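Local atomic coordinates of UPF0311 protein RPA1785 (Rhodopseudomonas palustris, PDB entry 3C5O), a protein that is of unknown function but folds into an antiparallel beta-barrel and belongs to the UPF0311 (DUF3237) family. Residues I15-I19 / R142-V148. Residues are numbered along the deposited sequence; the frame is centred on the assembly and turned at random.
Sequences ITARI and RHADRVV
Ala17 and Val147 form the hydrogen-bonded pair of an antiparallel ladder between residues 15-19 and 146-148: Ala17 N donates a hydrogen bond to Val147 O (2.7 Å), and Val147 N donates one back to Ala17 O (2.8 Å). The small methyl of buried Ala17 takes little room beside the ladder. Ile19 N adds a longer bond to Asp145 O, reaching it from above the carbonyl plane.

Ile19 then spreads over the turn that leads into residues 146-148. From CB, the branch CG2 meets CG2 of Val147 at 4.2 Å, joining two beta-branched residues well suited to strands. The other branch, CG1, lies between the backbone N and the carbonyl carbon (chi1 54°), and this directs it against the backbone of Asp145, 3.7 Å from its O. At the tip, CD1 rests over the centre of one guanidinium face of Arg142, 3.6 Å from CZ, where a methyl can pack while the N-H groups, directed in the plane, remain available. With alanine in place of Ile19, that guanidinium would probably lose its methyl cover and a gap would open beside Val147.

The other face of the ladder carries Thr16 and Arg146. Beta-branched Thr16, suited to a partly exposed strand, sets its methyl CG2 4.1 Å from CD of Arg146, whose long aliphatic stem can pack while its charged end reaches onward. There NH2 makes a salt bridge to Asp145 OD1 (3.1 Å), on the syn lone pair, and His143 ND1 lies over the centre of one guanidinium face.

These bonds join the first and last strands, 9-27 and 146-154, closing the eight-stranded barrel; strand 32-45 flanks 15-19 across its other edge, with Ile36 touching both Ile19 and Arg142.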
ATOM      1  N   ILE B  15       6.437  20.798   9.522  1.00 49.13           N
ATOM      2  CA  ILE B  15       5.027  20.799   9.085  1.00 48.89           C
ATOM      3  C   ILE B  15       4.131  20.857  10.316  1.00 49.80           C
ATOM      4  O   ILE B  15       4.221  19.992  11.205  1.00 49.35           O
ATOM      5  CB  ILE B  15       4.628  19.501   8.310  1.00 47.65           C
ATOM      6  CG1 ILE B  15       5.489  19.316   7.050  1.00 48.11           C
ATOM      7  CG2 ILE B  15       3.139  19.524   7.941  1.00 46.34           C
ATOM      8  CD1 ILE B  15       5.247  17.970   6.348  1.00 44.65           C
ATOM      9  N   THR B  16       3.288  21.880  10.374  1.00 50.98           N
ATOM     10  CA  THR B  16       2.305  22.010  11.424  1.00 52.70           C
ATOM     11  C   THR B  16       0.941  21.728  10.800  1.00 52.36           C
ATOM     12  O   THR B  16       0.473  22.509   9.986  1.00 53.92           O
ATOM     13  CB  THR B  16       2.330  23.430  12.021  1.00 54.96           C
ATOM     14  OG1 THR B  16       3.619  23.688  12.583  1.00 57.90           O
ATOM     15  CG2 THR B  16       1.285  23.598  13.110  1.00 55.83           C
ATOM     16  N   ALA B  17       0.311  20.609  11.145  1.00 51.18           N
ATOM     17  CA  ALA B  17      -1.008  20.307  10.611  1.00 50.52           C
ATOM     18  C   ALA B  17      -2.134  20.540  11.630  1.00 52.26           C
ATOM     19  O   ALA B  17      -2.155  19.900  12.692  1.00 52.41           O
ATOM     20  CB  ALA B  17      -1.047  18.879  10.085  1.00 48.40           C
ATOM     21  N   ARG B  18      -3.063  21.445  11.309  1.00 53.90           N
ATOM     22  CA  ARG B  18      -4.279  21.632  12.121  1.00 55.77           C
ATOM     23  C   ARG B  18      -5.203  20.441  11.878  1.00 54.07           C
ATOM     24  O   ARG B  18      -5.501  20.076  10.731  1.00 52.71           O
ATOM     25  CB  ARG B  18      -5.012  22.954  11.805  1.00 58.00           C
ATOM     26  CG  ARG B  18      -4.134  24.205  11.751  1.00 61.26           C
ATOM     27  CD  ARG B  18      -4.911  25.571  11.523  1.00 65.40           C
ATOM     28  NE  ARG B  18      -6.111  25.576  10.629  1.00 67.80           N
ATOM     29  CZ  ARG B  18      -7.379  25.385  11.046  1.00 69.54           C
ATOM     30  NH1 ARG B  18      -7.663  25.115  12.335  1.00 69.11           N
ATOM     31  NH2 ARG B  18      -8.384  25.434  10.171  1.00 68.90           N
ATOM     32  N   ILE B  19      -5.648  19.817  12.953  1.00 53.91           N
ATOM     33  CA  ILE B  19      -6.438  18.604  12.815  1.00 52.57           C
ATOM     34  C   ILE B  19      -7.858  18.848  13.315  1.00 54.38           C
ATOM     35  O   ILE B  19      -8.074  19.683  14.188  1.00 55.88           O
ATOM     36  CB  ILE B  19      -5.791  17.409  13.562  1.00 51.90           C
ATOM     37  CG1 ILE B  19      -5.524  17.770  15.029  1.00 51.11           C
ATOM     38  CG2 ILE B  19      -4.507  16.955  12.823  1.00 50.63           C
ATOM     39  CD1 ILE B  19      -5.558  16.592  15.975  1.00 53.09           C
ATOM     40  N   ARG B 142       1.900  15.763  19.377  1.00 56.13           N
ATOM     41  CA  ARG B 142       0.434  15.786  19.329  1.00 57.20           C
ATOM     42  C   ARG B 142      -0.054  16.834  20.305  1.00 60.06           C
ATOM     43  O   ARG B 142       0.216  16.743  21.510  1.00 61.35           O
ATOM     44  CB  ARG B 142      -0.151  14.445  19.775  1.00 56.77           C
ATOM     45  CG  ARG B 142      -1.287  13.824  18.940  1.00 58.24           C
ATOM     46  CD  ARG B 142      -2.226  14.763  18.154  1.00 60.54           C
ATOM     47  NE  ARG B 142      -3.475  15.029  18.881  1.00 65.07           N
ATOM     48  CZ  ARG B 142      -4.644  14.431  18.663  1.00 64.69           C
ATOM     49  NH1 ARG B 142      -4.783  13.507  17.715  1.00 64.53           N
ATOM     50  NH2 ARG B 142      -5.691  14.778  19.399  1.00 67.91           N
ATOM     51  N   HIS B 143      -0.748  17.840  19.782  1.00 61.02           N
ATOM     52  CA  HIS B 143      -1.513  18.751  20.622  1.00 64.14           C
ATOM     53  C   HIS B 143      -3.004  18.574  20.332  1.00 64.41           C
ATOM     54  O   HIS B 143      -3.386  17.783  19.461  1.00 63.16           O
ATOM     55  CB  HIS B 143      -1.043  20.180  20.428  1.00 65.17           C
ATOM     56  CG  HIS B 143       0.407  20.375  20.763  1.00 67.08           C
ATOM     57  ND1 HIS B 143       1.377  20.564  19.798  1.00 66.53           N
ATOM     58  CD2 HIS B 143       1.053  20.383  21.954  1.00 69.28           C
ATOM     59  CE1 HIS B 143       2.556  20.702  20.382  1.00 67.12           C
ATOM     60  NE2 HIS B 143       2.386  20.601  21.691  1.00 69.70           N
ATOM     61  N   ALA B 144      -3.852  19.291  21.058  1.00 66.67           N
ATOM     62  CA  ALA B 144      -5.288  19.048  20.983  1.00 66.83           C
ATOM     63  C   ALA B 144      -5.816  19.482  19.627  1.00 65.30           C
ATOM     64  O   ALA B 144      -6.746  18.862  19.086  1.00 64.86           O
ATOM     65  CB  ALA B 144      -6.013  19.781  22.109  1.00 69.99           C
ATOM     66  N   ASP B 145      -5.179  20.517  19.072  1.00 64.46           N
ATOM     67  CA  ASP B 145      -5.656  21.222  17.881  1.00 63.76           C
ATOM     68  C   ASP B 145      -4.787  21.018  16.648  1.00 60.26           C
ATOM     69  O   ASP B 145      -5.164  21.424  15.547  1.00 59.80           O
ATOM     70  CB  ASP B 145      -5.740  22.731  18.172  1.00 67.51           C
ATOM     71  CG  ASP B 145      -4.371  23.355  18.533  1.00 70.22           C
ATOM     72  OD1 ASP B 145      -3.612  22.783  19.355  1.00 73.56           O
ATOM     73  OD2 ASP B 145      -4.057  24.442  18.010  1.00 73.38           O
ATOM     74  N   ARG B 146      -3.623  20.405  16.830  1.00 57.83           N
ATOM     75  CA  ARG B 146      -2.623  20.329  15.774  1.00 55.07           C
ATOM     76  C   ARG B 146      -1.609  19.232  16.031  1.00 53.47           C
ATOM     77  O   ARG B 146      -1.542  18.691  17.128  1.00 53.92           O
ATOM     78  CB  ARG B 146      -1.887  21.672  15.620  1.00 56.31           C
ATOM     79  CG  ARG B 146      -0.907  21.977  16.742  1.00 58.36           C
ATOM     80  CD  ARG B 146      -0.562  23.455  16.820  1.00 61.99           C
ATOM     81  NE  ARG B 146       0.562  23.716  17.729  1.00 64.91           N
ATOM     82  CZ  ARG B 146       0.476  23.785  19.058  1.00 68.71           C
ATOM     83  NH1 ARG B 146       1.557  24.033  19.775  1.00 71.10           N
ATOM     84  NH2 ARG B 146      -0.683  23.606  19.684  1.00 71.07           N
ATOM     85  N   VAL B 147      -0.843  18.916  14.984  1.00 51.80           N
ATOM     86  CA  VAL B 147       0.305  18.016  15.018  1.00 50.29           C
ATOM     87  C   VAL B 147       1.497  18.749  14.379  1.00 50.61           C
ATOM     88  O   VAL B 147       1.349  19.355  13.322  1.00 49.59           O
ATOM     89  CB  VAL B 147       0.003  16.696  14.263  1.00 49.72           C
ATOM     90  CG1 VAL B 147       1.269  15.878  14.103  1.00 48.46           C
ATOM     91  CG2 VAL B 147      -1.092  15.863  15.007  1.00 45.52           C
ATOM     92  N   VAL B 148       2.655  18.716  15.051  1.00 51.86           N
ATOM     93  CA  VAL B 148       3.872  19.416  14.643  1.00 52.28           C
ATOM     94  C   VAL B 148       4.947  18.389  14.310  1.00 52.18           C
ATOM     95  O   VAL B 148       5.445  17.714  15.199  1.00 53.51           O
ATOM     96  CB  VAL B 148       4.403  20.320  15.770  1.00 54.58           C
ATOM     97  CG1 VAL B 148       5.704  21.042  15.358  1.00 55.75           C
ATOM     98  CG2 VAL B 148       3.361  21.339  16.189  1.00 55.00           C
TER
HETATM   99  O   HOH W   1      -5.868  25.136  15.115  1.00 75.31           O
HETATM  100  O   HOH W   2      -9.646  19.669  17.305  1.00 65.35           O